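Long-range contacts in intracellular protease/amidase (Salmonella enterica subsp. enterica serovar Typhimurium, PDB 4K2H), which is of unknown function but belongs to the DJ-1/PfpI family, may have peptidase activity, and binds zinc: residues Ile26-Ile32 with Leu166-Leu171; Arg62-Phe67 with Phe91-His95; Pro73-Ser79 with Ile105-Arg111; Leu119-Val125 with Glu136-Ala142. The protein carries 1 engineered substitution. All coordinates share one frame; numbering follows the deposited sequence.

Contact 1 (Ile26-Ile32 with Leu166-Leu171); sequences ILRRLHI and LSARLL
Ile26, on helix 17-29, brings only its CG2 branch to the facing helix, 3.7 Å from Ser167 OG. One residue on, Leu27 reaches further: CD2 lies 3.4 Å from Ser167 OG and 4.0 Å from Leu170 CD1, the two leucine side chains meeting at about a right angle. Leu30 leaves the helical conformation, yet its CD1 presses on the same serine while CD2 touches Leu171 CD1. His31, with positive phi, then closes a Schellman motif in which Ile32 N bonds back to Leu27 O at 3.0 Å. The chain leaving this cap brings Ile32 to the interface, where CD1 meets Leu170 CD1 at 4.1 Å and CG1 leans on Leu171 CD2. With chi1 -65°, Ser167 OG sits beside its own backbone N and is hydrogen-bonded to Ala163 O, one helical turn earlier. Helices 17-29 and 159-171 are thus joined through apolar side chains, Val7 of strand 6-11 lying against Leu27, Ile32 and Leu170. The one hydroxyl is satisfied within its own helix, so cohesion between the segments is essentially hydrophobic.

Contact 2 (Arg62-Phe67 with Phe91-His95); sequences RQQALF and FVARH
The loop leading into strand 69-72 of the parallel sheet is fastened here to helix 86-97, which packs on that sheet, by Arg94 and His95 reading its backbone. Arg94 grips Ala65 O end-on with two nitrogens: NH2 at 2.8 Å and NH1 at 3.1 Å from that oxygen, which lies in the guanidinium plane. The NH2 donor stands 50° above the carbonyl plane, whereas NH1 approaches within it. A bend at chi3 (57°) turns the guanidinium toward the type I turn Arg62-Ala65, and Gln64 CA lies over one of its faces while His95 ND1 lies over the opposite one. His95 works at the ring edge. Phe67 N donates to its NE2 at 3.0 Å, and its ND1 donates to Phe91 O at 2.7 Å, both partners close to the imidazole plane. Leu66 CD1 makes a CH-pi contact over one His95 face, 4.0 Å from the centroid. The edge of the Phe91 ring meets Phe67, CZ to CD2 3.7 Å, and His95 CE1 rests over the centre of the Phe91 ring. With a proton donated from ND1 and one accepted at NE2, the bonding is consistent with a neutral imidazole whose two edge bonds fix its rotation.

Contact 3 (Pro73-Ser79 with Ile105-Arg111); sequences PGGPQGS and IASAAAR. Engineered in segment 105-111: Ala106 (natural residue Cys).
Ser79 and Ser107 face each other hydroxyl to hydroxyl, their OG atoms 2.6 Å apart in a short hydrogen bond that either could donate. Both side chains place OG between the backbone N and the carbonyl carbon (chi1 61° for Ser79, 75° for Ser107), which turns each oxygen toward the other. Arg111 runs past this pair: its CG lies 3.5 Å from Ser79 OG, and a bend at chi2 (-75°) carries the guanidinium on to Pro76. There NH1 gives a weak hydrogen bond to Pro76 O at 3.1 Å, the acceptor lying near the guanidinium plane at its edge. These residues belong to the starts of helices 76-83 and 108-114, each following a parallel strand of the Rossmann-like DJ-1/PfpI fold. The turn Ile105-Ala108, of type II', carries at its second position the engineered Ala106, a cysteine in the natural protein; in this superfamily such a strand-to-helix turn is the nucleophile elbow. Gly74 passes close by, its CA 4.5 Å from Ala106 CB, and its N is hydrogen-bonded to Glu19. Ala108 CB packs against Pro73 O at 3.5 Å, while Ile105 CG2 abuts Pro73 CA at 3.7 Å.

Contact 4 (Leu119-Val125 with Glu136-Ala142); sequences LKGRRYV and EGVYVDA
This is a short parallel beta pairing, strand 123-124 beside strand 138-139, set apart from the main five-stranded sheet and following helix 108-114. Val138 N donates to Arg122 O in an almost straight bond (178°). Tyr124 N returns to Val138 O at 3.1 Å, and Val140 N reaches Tyr124 O. Side chains sort onto two faces. On one, Arg123 and its partner Val138 cross, and beyond the strand end Val140 lies alongside Arg123, CG2 3.9 Å from Arg123 CB. On the other, Tyr124 and Tyr139 cross at about a right angle; the Tyr124 ring, swung over its own backbone by chi1 76°, takes Tyr139 CA over one face, 4.2 Å from its centroid. Gly137 runs along that ring's edge, and a water lies 2.6 Å from Tyr124 OH. Ahead of the strands, the type I' turn Leu119-Arg122 meets Glu136, whose chain folds back at chi2 so that OE1 and OE2 accept weak bonds from Lys120 N and Leu119 N. Arg122 NE is held by Leu119 O at 2.7 Å, and the guanidinium also pairs with Asp96. Tyr124, opposite Tyr139, bonds through N and O to the residues flanking it, Val138 and Val140, the pattern of parallel beta pairing; here it makes a sheet of two short strands.

How the contacts relate
Contacts 3 and 4 are the pair that touch: Ala109 CB, at the start of helix 108-114, lies 3.6 Å from Val125 O and 3.8 Å from Tyr124 CD1, so the small parallel ladder rests on the helix that follows the engineered turn. Contact 3 lies near the metal site: Gly75 is about 8 Å from a bound zinc and about 4 Å from the side chain of the zinc ligand Glu16. The side chain of Ile26 in contact 1 is also about 8 Å from a bound zinc, although contacts 1 and 3 have centres 22 Å apart on opposite sides of the chain's centre. Contact 2 is away from the zinc sites, and its segments alternate along the chain with those of contact 3.

Contact 1 (Ile26-Ile32 with Leu166-Leu171)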
loop_
_atom_site.group_PDB
_atom_site.type_symbol
_atom_site.label_atom_id
_atom_site.label_comp_id
_atom_site.label_asym_id
_atom_site.label_seq_id
_atom_site.Cartn_x
_atom_site.Cartn_y
_atom_site.Cartn_z
ATOM N N ILE A 26 7.767 -3.956 0.125
ATOM C CA ILE A 26 8.762 -4.542 -0.804
ATOM C C ILE A 26 10.112 -4.682 -0.095
ATOM O O ILE A 26 10.702 -5.773 -0.063
ATOM C CB ILE A 26 8.914 -3.685 -2.072
ATOM C CG1 ILE A 26 7.604 -3.685 -2.868
ATOM C CG2 ILE A 26 10.074 -4.165 -2.943
ATOM C CD1 ILE A 26 7.160 -5.050 -3.330
ATOM N N LEU A 27 10.568 -3.590 0.513
ATOM C CA LEU A 27 11.825 -3.575 1.232
ATOM C C LEU A 27 11.874 -4.669 2.294
ATOM O O LEU A 27 12.883 -5.391 2.396
ATOM C CB LEU A 27 12.094 -2.209 1.862
ATOM C CG LEU A 27 12.323 -1.001 0.925
ATOM C CD1 LEU A 27 12.273 0.310 1.708
ATOM C CD2 LEU A 27 13.654 -1.097 0.208
ATOM N N ARG A 28 10.807 -4.801 3.072
ATOM C CA ARG A 28 10.791 -5.771 4.155
ATOM C C ARG A 28 10.658 -7.206 3.637
ATOM O O ARG A 28 11.120 -8.126 4.296
ATOM C CB ARG A 28 9.710 -5.443 5.232
ATOM C CG ARG A 28 10.219 -4.508 6.326
ATOM C CD ARG A 28 9.151 -4.053 7.343
ATOM N NE ARG A 28 9.657 -3.039 8.291
ATOM C CZ ARG A 28 8.922 -2.234 9.068
ATOM N NH1 ARG A 28 7.583 -2.248 9.064
ATOM N NH2 ARG A 28 9.541 -1.353 9.845
ATOM N N ARG A 29 10.067 -7.415 2.460
ATOM C CA ARG A 29 10.055 -8.769 1.871
ATOM C C ARG A 29 11.472 -9.221 1.560
ATOM O O ARG A 29 11.788 -10.397 1.686
ATOM C CB ARG A 29 9.247 -8.835 0.586
ATOM C CG ARG A 29 7.770 -9.072 0.788
ATOM C CD ARG A 29 7.017 -8.802 -0.479
ATOM N NE ARG A 29 5.633 -8.503 -0.187
ATOM C CZ ARG A 29 4.697 -9.413 0.022
ATOM N NH1 ARG A 29 4.979 -10.699 -0.055
ATOM N NH2 ARG A 29 3.453 -9.016 0.308
ATOM N N LEU A 30 12.320 -8.276 1.167
ATOM C CA LEU A 30 13.741 -8.545 0.902
ATOM C C LEU A 30 14.599 -8.453 2.143
ATOM O O LEU A 30 15.790 -8.271 2.026
ATOM C CB LEU A 30 14.256 -7.525 -0.090
ATOM C CG LEU A 30 13.579 -7.667 -1.439
ATOM C CD1 LEU A 30 13.688 -6.385 -2.212
ATOM C CD2 LEU A 30 14.210 -8.828 -2.199
ATOM N N HIS A 31 13.987 -8.498 3.331
ATOM C CA HIS A 31 14.713 -8.418 4.587
ATOM C C HIS A 31 15.675 -7.223 4.659
ATOM O O HIS A 31 16.640 -7.264 5.399
ATOM C CB HIS A 31 15.499 -9.718 4.836
ATOM C CG HIS A 31 14.676 -10.964 4.707
ATOM N ND1 HIS A 31 13.861 -11.422 5.719
ATOM C CD2 HIS A 31 14.548 -11.852 3.690
ATOM C CE1 HIS A 31 13.262 -12.534 5.333
ATOM N NE2 HIS A 31 13.661 -12.817 4.106
ATOM N N ILE A 32 15.417 -6.169 3.890
ATOM C CA ILE A 32 16.071 -4.875 4.107
ATOM C C ILE A 32 15.465 -4.250 5.367
ATOM O O ILE A 32 14.254 -4.217 5.515
ATOM C CB ILE A 32 15.900 -3.951 2.890
ATOM C CG1 ILE A 32 16.604 -4.572 1.674
ATOM C CG2 ILE A 32 16.410 -2.549 3.183
ATOM C CD1 ILE A 32 16.340 -3.861 0.369
ATOM N N LEU A 166 14.761 0.887 -6.050
ATOM C CA LEU A 166 15.436 1.245 -4.820
ATOM C C LEU A 166 16.078 0.007 -4.200
ATOM O O LEU A 166 17.244 0.052 -3.806
ATOM C CB LEU A 166 14.454 1.888 -3.832
ATOM C CG LEU A 166 14.958 2.084 -2.397
ATOM C CD1 LEU A 166 16.238 2.906 -2.354
ATOM C CD2 LEU A 166 13.882 2.748 -1.552
ATOM N N SER A 167 15.318 -1.091 -4.101
ATOM C CA SER A 167 15.814 -2.297 -3.443
ATOM C C SER A 167 17.048 -2.855 -4.155
ATOM O O SER A 167 18.023 -3.263 -3.527
ATOM C CB SER A 167 14.748 -3.383 -3.429
ATOM O OG SER A 167 13.624 -3.018 -2.649
ATOM N N ALA A 168 16.974 -2.889 -5.479
ATOM C CA ALA A 168 18.021 -3.453 -6.284
ATOM C C ALA A 168 19.282 -2.628 -6.090
ATOM O O ALA A 168 20.370 -3.163 -5.924
ATOM C CB ALA A 168 17.603 -3.453 -7.738
ATOM N N ARG A 169 19.131 -1.315 -6.093
ATOM C CA ARG A 169 20.248 -0.436 -5.800
ATOM C C ARG A 169 20.850 -0.675 -4.389
ATOM O O ARG A 169 22.078 -0.757 -4.232
ATOM C CB ARG A 169 19.786 0.988 -5.942
ATOM C CG ARG A 169 20.874 1.992 -5.675
ATOM C CD ARG A 169 21.866 2.119 -6.819
ATOM N NE ARG A 169 22.400 3.466 -6.680
ATOM C CZ ARG A 169 21.929 4.545 -7.297
ATOM N NH1 ARG A 169 22.476 5.719 -7.037
ATOM N NH2 ARG A 169 20.951 4.454 -8.194
ATOM N N LEU A 170 20.003 -0.789 -3.371
ATOM C CA LEU A 170 20.479 -1.119 -2.015
ATOM C C LEU A 170 21.183 -2.476 -1.921
ATOM O O LEU A 170 22.158 -2.622 -1.171
ATOM C CB LEU A 170 19.340 -1.110 -1.003
ATOM C CG LEU A 170 18.766 0.262 -0.628
ATOM C CD1 LEU A 170 17.423 0.087 0.043
ATOM C CD2 LEU A 170 19.715 1.038 0.270
ATOM N N LEU A 171 20.674 -3.462 -2.659
ATOM C CA LEU A 171 21.224 -4.814 -2.600
ATOM C C LEU A 171 22.417 -5.002 -3.543
ATOM O O LEU A 171 23.170 -5.938 -3.377
ATOM C CB LEU A 171 20.151 -5.861 -2.910
ATOM C CG LEU A 171 19.034 -6.033 -1.871
ATOM C CD1 LEU A 171 18.131 -7.196 -2.244
ATOM C CD2 LEU A 171 19.602 -6.263 -0.475
#

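Contact 2 (Arg62-Phe67 with Phe91-His95)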
loop_
_atom_site.group_PDB
_atom_site.type_symbol
_atom_site.label_atom_id
_atom_site.label_comp_id
_atom_site.label_asym_id
_atom_site.label_seq_id
_atom_site.Cartn_x
_atom_site.Cartn_y
_atom_site.Cartn_z
ATOM N N ARG A 62 16.814 10.103 15.930
ATOM C CA ARG A 62 17.703 9.576 14.906
ATOM C C ARG A 62 18.615 10.625 14.318
ATOM O O ARG A 62 19.031 10.519 13.157
ATOM C CB ARG A 62 16.862 8.944 13.803
ATOM C CG ARG A 62 16.089 7.720 14.273
ATOM C CD ARG A 62 17.044 6.557 14.481
ATOM N NE ARG A 62 16.353 5.327 14.866
ATOM C CZ ARG A 62 16.010 5.022 16.114
ATOM N NH1 ARG A 62 15.402 3.884 16.372
ATOM N NH2 ARG A 62 16.272 5.844 17.108
ATOM N N GLN A 63 18.966 11.626 15.106
ATOM C CA GLN A 63 19.665 12.764 14.517
ATOM C C GLN A 63 21.091 12.464 14.075
ATOM O O GLN A 63 21.589 13.119 13.148
ATOM C CB GLN A 63 19.649 13.990 15.428
ATOM C CG GLN A 63 19.820 15.277 14.623
ATOM C CD GLN A 63 20.314 16.436 15.453
ATOM O OE1 GLN A 63 21.444 16.423 15.978
ATOM N NE2 GLN A 63 19.481 17.454 15.568
ATOM N N GLN A 64 21.747 11.498 14.720
ATOM C CA GLN A 64 23.099 11.053 14.287
ATOM C C GLN A 64 23.085 9.718 13.552
ATOM O O GLN A 64 24.154 9.197 13.206
ATOM C CB GLN A 64 24.075 10.938 15.480
ATOM C CG GLN A 64 24.731 12.251 15.872
ATOM C CD GLN A 64 23.734 13.208 16.498
ATOM O OE1 GLN A 64 23.063 12.858 17.465
ATOM N NE2 GLN A 64 23.630 14.417 15.947
ATOM N N ALA A 65 21.894 9.153 13.347
ATOM C CA ALA A 65 21.764 7.893 12.630
ATOM C C ALA A 65 21.903 8.166 11.160
ATOM O O ALA A 65 21.453 9.190 10.663
ATOM C CB ALA A 65 20.420 7.245 12.897
ATOM N N LEU A 66 22.522 7.234 10.464
ATOM C CA LEU A 66 22.812 7.407 9.070
ATOM C C LEU A 66 22.315 6.183 8.335
ATOM O O LEU A 66 22.921 5.117 8.379
ATOM C CB LEU A 66 24.314 7.591 8.905
ATOM C CG LEU A 66 24.769 8.193 7.581
ATOM C CD1 LEU A 66 24.123 9.548 7.344
ATOM C CD2 LEU A 66 26.291 8.320 7.571
ATOM N N PHE A 67 21.173 6.347 7.693
ATOM C CA PHE A 67 20.520 5.316 6.924
ATOM C C PHE A 67 21.139 5.249 5.533
ATOM O O PHE A 67 21.710 6.227 5.052
ATOM C CB PHE A 67 18.988 5.623 6.830
ATOM C CG PHE A 67 18.280 5.510 8.142
ATOM C CD1 PHE A 67 17.680 4.319 8.520
ATOM C CD2 PHE A 67 18.263 6.564 9.027
ATOM C CE1 PHE A 67 17.082 4.178 9.768
ATOM C CE2 PHE A 67 17.619 6.451 10.254
ATOM C CZ PHE A 67 17.046 5.253 10.630
ATOM N N PHE A 91 17.812 16.378 8.206
ATOM C CA PHE A 91 17.994 14.937 8.073
ATOM C C PHE A 91 18.294 14.564 6.630
ATOM O O PHE A 91 19.218 13.799 6.347
ATOM C CB PHE A 91 16.716 14.239 8.515
ATOM C CG PHE A 91 16.805 12.743 8.612
ATOM C CD1 PHE A 91 17.273 12.132 9.771
ATOM C CD2 PHE A 91 16.324 11.944 7.598
ATOM C CE1 PHE A 91 17.274 10.746 9.919
ATOM C CE2 PHE A 91 16.354 10.551 7.716
ATOM C CZ PHE A 91 16.814 9.955 8.893
ATOM N N VAL A 92 17.506 15.104 5.721
ATOM C CA VAL A 92 17.739 14.893 4.296
ATOM C C VAL A 92 19.072 15.499 3.833
ATOM O O VAL A 92 19.772 14.904 3.004
ATOM C CB VAL A 92 16.587 15.486 3.483
ATOM C CG1 VAL A 92 16.902 15.529 2.006
ATOM C CG2 VAL A 92 15.315 14.683 3.747
ATOM N N ALA A 93 19.431 16.679 4.331
ATOM C CA ALA A 93 20.616 17.350 3.793
ATOM C C ALA A 93 21.853 16.549 4.177
ATOM O O ALA A 93 22.728 16.305 3.345
ATOM C CB ALA A 93 20.716 18.785 4.281
ATOM N N ARG A 94 21.873 16.093 5.426
ATOM C CA ARG A 94 22.975 15.333 5.948
ATOM C C ARG A 94 23.173 14.024 5.180
ATOM O O ARG A 94 24.297 13.670 4.816
ATOM C CB ARG A 94 22.729 15.073 7.432
ATOM C CG ARG A 94 23.789 14.238 8.126
ATOM C CD ARG A 94 23.590 14.258 9.638
ATOM N NE ARG A 94 22.263 13.794 10.052
ATOM C CZ ARG A 94 21.914 12.522 10.213
ATOM N NH1 ARG A 94 20.674 12.223 10.616
ATOM N NH2 ARG A 94 22.776 11.540 9.989
ATOM N N HIS A 95 22.087 13.293 4.963
ATOM C CA HIS A 95 22.151 12.050 4.218
ATOM C C HIS A 95 22.594 12.318 2.786
ATOM O O HIS A 95 23.367 11.548 2.217
ATOM C CB HIS A 95 20.804 11.302 4.226
ATOM C CG HIS A 95 20.522 10.587 5.505
ATOM N ND1 HIS A 95 20.122 11.243 6.640
ATOM C CD2 HIS A 95 20.619 9.285 5.847
ATOM C CE1 HIS A 95 19.965 10.381 7.629
ATOM N NE2 HIS A 95 20.272 9.185 7.172
#

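Contact 3 (Pro73-Ser79 with Ile105-Arg111)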
loop_
_atom_site.group_PDB
_atom_site.type_symbol
_atom_site.label_atom_id
_atom_site.label_comp_id
_atom_site.label_asym_id
_atom_site.label_seq_id
_atom_site.Cartn_x
_atom_site.Cartn_y
_atom_site.Cartn_z
ATOM N N PRO A 73 7.737 9.936 1.073
ATOM C CA PRO A 73 6.422 9.760 0.434
ATOM C C PRO A 73 5.793 11.086 0.039
ATOM O O PRO A 73 6.237 12.129 0.462
ATOM C CB PRO A 73 5.565 9.059 1.498
ATOM C CG PRO A 73 6.404 8.905 2.711
ATOM C CD PRO A 73 7.810 9.375 2.433
ATOM N N GLY A 74 4.773 11.030 -0.796
ATOM C CA GLY A 74 4.017 12.196 -1.189
ATOM C C GLY A 74 2.798 12.363 -0.321
ATOM O O GLY A 74 2.852 12.116 0.921
ATOM N N GLY A 75 1.698 12.748 -0.974
ATOM C CA GLY A 75 0.504 13.274 -0.313
ATOM C C GLY A 75 0.548 14.795 -0.220
ATOM O O GLY A 75 1.586 15.363 0.132
ATOM N N PRO A 76 -0.569 15.472 -0.541
ATOM C CA PRO A 76 -0.503 16.940 -0.644
ATOM C C PRO A 76 -0.100 17.610 0.658
ATOM O O PRO A 76 0.847 18.411 0.654
ATOM C CB PRO A 76 -1.927 17.356 -1.082
ATOM C CG PRO A 76 -2.785 16.111 -1.029
ATOM C CD PRO A 76 -1.869 14.924 -0.990
ATOM N N GLN A 77 -0.737 17.239 1.771
ATOM C CA GLN A 77 -0.291 17.734 3.072
ATOM C C GLN A 77 0.966 17.032 3.552
ATOM O O GLN A 77 1.717 17.604 4.306
ATOM C CB GLN A 77 -1.356 17.604 4.152
ATOM C CG GLN A 77 -2.474 18.620 4.009
ATOM C CD GLN A 77 -3.359 18.275 2.858
ATOM O OE1 GLN A 77 -3.948 17.196 2.826
ATOM N NE2 GLN A 77 -3.428 19.160 1.873
ATOM N N GLY A 78 1.166 15.783 3.192
ATOM C CA GLY A 78 2.328 15.082 3.661
ATOM C C GLY A 78 3.577 15.809 3.193
ATOM O O GLY A 78 4.469 16.087 3.962
ATOM N N SER A 79 3.626 16.126 1.913
ATOM C CA SER A 79 4.832 16.708 1.378
ATOM C C SER A 79 4.968 18.180 1.846
ATOM O O SER A 79 6.059 18.600 2.203
ATOM C CB SER A 79 4.910 16.483 -0.132
ATOM O OG SER A 79 3.821 17.098 -0.750
ATOM N N ILE A 105 8.954 10.248 -3.783
ATOM C CA ILE A 105 7.942 9.817 -4.693
ATOM C C ILE A 105 6.824 10.834 -4.827
ATOM O O ILE A 105 6.450 11.548 -3.867
ATOM C CB ILE A 105 7.420 8.418 -4.317
ATOM C CG1 ILE A 105 6.177 8.068 -5.141
ATOM C CG2 ILE A 105 7.078 8.298 -2.854
ATOM C CD1 ILE A 105 6.175 6.633 -5.623
ATOM N N ALA A 106 6.294 10.911 -6.042
ATOM C CA ALA A 106 5.078 11.696 -6.329
ATOM C C ALA A 106 5.332 13.188 -6.082
ATOM O O ALA A 106 6.251 13.723 -6.669
ATOM C CB ALA A 106 3.880 11.170 -5.541
ATOM N N SER A 107 4.553 13.871 -5.243
ATOM C CA SER A 107 4.772 15.308 -5.049
ATOM C C SER A 107 6.098 15.686 -4.366
ATOM O O SER A 107 6.515 16.836 -4.459
ATOM C CB SER A 107 3.582 15.966 -4.316
ATOM O OG SER A 107 3.572 15.663 -2.932
ATOM N N ALA A 108 6.765 14.730 -3.709
ATOM C CA ALA A 108 7.813 15.021 -2.722
ATOM C C ALA A 108 9.106 15.602 -3.305
ATOM O O ALA A 108 9.777 16.392 -2.648
ATOM C CB ALA A 108 8.137 13.772 -1.918
ATOM N N ALA A 109 9.449 15.229 -4.534
ATOM C CA ALA A 109 10.622 15.839 -5.172
ATOM C C ALA A 109 10.417 17.344 -5.418
ATOM O O ALA A 109 11.325 18.155 -5.200
ATOM C CB ALA A 109 10.973 15.120 -6.463
ATOM N N ALA A 110 9.238 17.733 -5.872
ATOM C CA ALA A 110 8.981 19.144 -6.107
ATOM C C ALA A 110 8.823 19.882 -4.773
ATOM O O ALA A 110 9.498 20.887 -4.521
ATOM C CB ALA A 110 7.736 19.310 -6.955
ATOM N N ARG A 111 7.949 19.357 -3.916
ATOM C CA ARG A 111 7.539 20.044 -2.676
ATOM C C ARG A 111 8.553 20.029 -1.573
ATOM O O ARG A 111 8.543 20.936 -0.759
ATOM C CB ARG A 111 6.257 19.449 -2.092
ATOM C CG ARG A 111 5.042 19.575 -2.973
ATOM C CD ARG A 111 4.482 20.981 -2.992
ATOM N NE ARG A 111 3.158 20.956 -3.598
ATOM C CZ ARG A 111 2.058 20.494 -3.002
ATOM N NH1 ARG A 111 2.077 20.038 -1.740
ATOM N NH2 ARG A 111 0.912 20.500 -3.675
#

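Contact 4 (Leu119-Val125 with Glu136-Ala142)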
loop_
_atom_site.group_PDB
_atom_site.type_symbol
_atom_site.label_atom_id
_atom_site.label_comp_id
_atom_site.label_asym_id
_atom_site.label_seq_id
_atom_site.Cartn_x
_atom_site.Cartn_y
_atom_site.Cartn_z
ATOM N N LEU A 119 17.665 20.158 -5.120
ATOM C CA LEU A 119 17.775 19.149 -6.187
ATOM C C LEU A 119 19.177 19.103 -6.789
ATOM O O LEU A 119 19.583 18.055 -7.289
ATOM C CB LEU A 119 16.706 19.332 -7.256
ATOM C CG LEU A 119 15.352 18.801 -6.761
ATOM C CD1 LEU A 119 14.226 19.212 -7.692
ATOM C CD2 LEU A 119 15.367 17.285 -6.550
ATOM N N LYS A 120 19.908 20.218 -6.691
ATOM C CA LYS A 120 21.322 20.302 -7.095
ATOM C C LYS A 120 21.479 20.068 -8.577
ATOM O O LYS A 120 22.412 19.400 -9.003
ATOM C CB LYS A 120 22.210 19.302 -6.324
ATOM C CG LYS A 120 22.477 19.715 -4.886
ATOM C CD LYS A 120 23.441 18.772 -4.185
ATOM C CE LYS A 120 22.773 17.453 -3.854
ATOM N NZ LYS A 120 23.742 16.408 -3.431
ATOM N N GLY A 121 20.549 20.611 -9.352
ATOM C CA GLY A 121 20.523 20.400 -10.797
ATOM C C GLY A 121 20.157 18.983 -11.224
ATOM O O GLY A 121 20.180 18.687 -12.403
ATOM N N ARG A 122 19.798 18.091 -10.299
ATOM C CA ARG A 122 19.659 16.689 -10.694
ATOM C C ARG A 122 18.394 16.399 -11.464
ATOM O O ARG A 122 17.412 17.150 -11.388
ATOM C CB ARG A 122 19.782 15.757 -9.503
ATOM C CG ARG A 122 21.219 15.592 -9.013
ATOM C CD ARG A 122 21.238 14.871 -7.677
ATOM N NE ARG A 122 20.527 15.653 -6.647
ATOM C CZ ARG A 122 20.577 15.399 -5.347
ATOM N NH1 ARG A 122 21.316 14.406 -4.879
ATOM N NH2 ARG A 122 19.913 16.166 -4.499
ATOM N N ARG A 123 18.446 15.315 -12.243
ATOM C CA ARG A 123 17.270 14.802 -12.936
ATOM C C ARG A 123 16.338 14.122 -11.933
ATOM O O ARG A 123 16.794 13.413 -11.051
ATOM C CB ARG A 123 17.669 13.823 -14.041
ATOM C CG ARG A 123 18.367 14.509 -15.222
ATOM C CD ARG A 123 18.835 13.491 -16.245
ATOM N NE ARG A 123 19.897 12.667 -15.672
ATOM C CZ ARG A 123 19.783 11.389 -15.309
ATOM N NH1 ARG A 123 20.841 10.768 -14.780
ATOM N NH2 ARG A 123 18.638 10.718 -15.469
ATOM N N TYR A 124 15.032 14.347 -12.090
ATOM C CA TYR A 124 14.036 13.875 -11.139
ATOM C C TYR A 124 12.685 13.845 -11.843
ATOM O O TYR A 124 12.510 14.454 -12.906
ATOM C CB TYR A 124 13.974 14.815 -9.914
ATOM C CG TYR A 124 13.250 16.097 -10.224
ATOM C CD1 TYR A 124 11.891 16.219 -9.938
ATOM C CD2 TYR A 124 13.894 17.160 -10.894
ATOM C CE1 TYR A 124 11.181 17.354 -10.263
ATOM C CE2 TYR A 124 13.197 18.318 -11.220
ATOM C CZ TYR A 124 11.828 18.406 -10.894
ATOM O OH TYR A 124 11.072 19.529 -11.176
ATOM N N VAL A 125 11.746 13.123 -11.243
ATOM C CA VAL A 125 10.353 13.132 -11.645
ATOM C C VAL A 125 9.496 13.411 -10.421
ATOM O O VAL A 125 9.911 13.209 -9.288
ATOM C CB VAL A 125 9.929 11.802 -12.303
ATOM C CG1 VAL A 125 9.908 10.645 -11.313
ATOM C CG2 VAL A 125 8.578 11.933 -12.992
ATOM N N GLU A 136 15.182 24.811 -10.056
ATOM C CA GLU A 136 16.572 24.321 -10.289
ATOM C C GLU A 136 16.789 22.794 -10.379
ATOM O O GLU A 136 17.849 22.285 -10.007
ATOM C CB GLU A 136 17.543 24.941 -9.256
ATOM C CG GLU A 136 17.127 24.792 -7.790
ATOM C CD GLU A 136 17.309 23.383 -7.226
ATOM O OE1 GLU A 136 18.452 22.857 -7.266
ATOM O OE2 GLU A 136 16.308 22.809 -6.722
ATOM N N GLY A 137 15.826 22.052 -10.890
ATOM C CA GLY A 137 16.066 20.639 -11.170
ATOM C C GLY A 137 15.858 20.417 -12.643
ATOM O O GLY A 137 15.480 21.351 -13.360
ATOM N N VAL A 138 16.110 19.194 -13.106
ATOM C CA VAL A 138 15.737 18.808 -14.473
ATOM C C VAL A 138 14.647 17.733 -14.489
ATOM O O VAL A 138 14.926 16.547 -14.307
ATOM C CB VAL A 138 16.955 18.302 -15.298
ATOM C CG1 VAL A 138 16.496 17.892 -16.693
ATOM C CG2 VAL A 138 18.029 19.379 -15.370
ATOM N N TYR A 139 13.412 18.148 -14.747
ATOM C CA TYR A 139 12.292 17.221 -14.801
ATOM C C TYR A 139 12.423 16.245 -15.962
ATOM O O TYR A 139 12.603 16.672 -17.102
ATOM C CB TYR A 139 10.983 18.000 -14.961
ATOM C CG TYR A 139 9.775 17.114 -15.165
ATOM C CD1 TYR A 139 9.143 16.504 -14.081
ATOM C CD2 TYR A 139 9.268 16.899 -16.420
ATOM C CE1 TYR A 139 8.031 15.707 -14.257
ATOM C CE2 TYR A 139 8.161 16.103 -16.623
ATOM C CZ TYR A 139 7.542 15.502 -15.539
ATOM O OH TYR A 139 6.443 14.705 -15.749
ATOM N N VAL A 140 12.336 14.950 -15.668
ATOM C CA VAL A 140 12.238 13.907 -16.692
ATOM C C VAL A 140 10.933 13.166 -16.461
ATOM O O VAL A 140 10.595 12.829 -15.306
ATOM C CB VAL A 140 13.395 12.889 -16.609
ATOM C CG1 VAL A 140 13.330 11.878 -17.767
ATOM C CG2 VAL A 140 14.740 13.605 -16.638
ATOM N N ASP A 141 10.173 12.944 -17.531
ATOM C CA ASP A 141 8.916 12.202 -17.413
ATOM C C ASP A 141 9.178 10.733 -17.599
ATOM O O ASP A 141 9.068 10.223 -18.697
ATOM C CB ASP A 141 7.849 12.679 -18.401
ATOM C CG ASP A 141 6.502 11.969 -18.195
ATOM O OD1 ASP A 141 6.374 11.094 -17.288
ATOM O OD2 ASP A 141 5.548 12.291 -18.930
ATOM N N ALA A 142 9.517 10.055 -16.507
ATOM C CA ALA A 142 9.647 8.598 -16.493
ATOM C C ALA A 142 9.096 8.047 -15.175
ATOM O O ALA A 142 9.043 8.764 -14.183
ATOM C CB ALA A 142 11.101 8.201 -16.662
HETATM O O HOH W 1 12.250 21.345 -12.668
#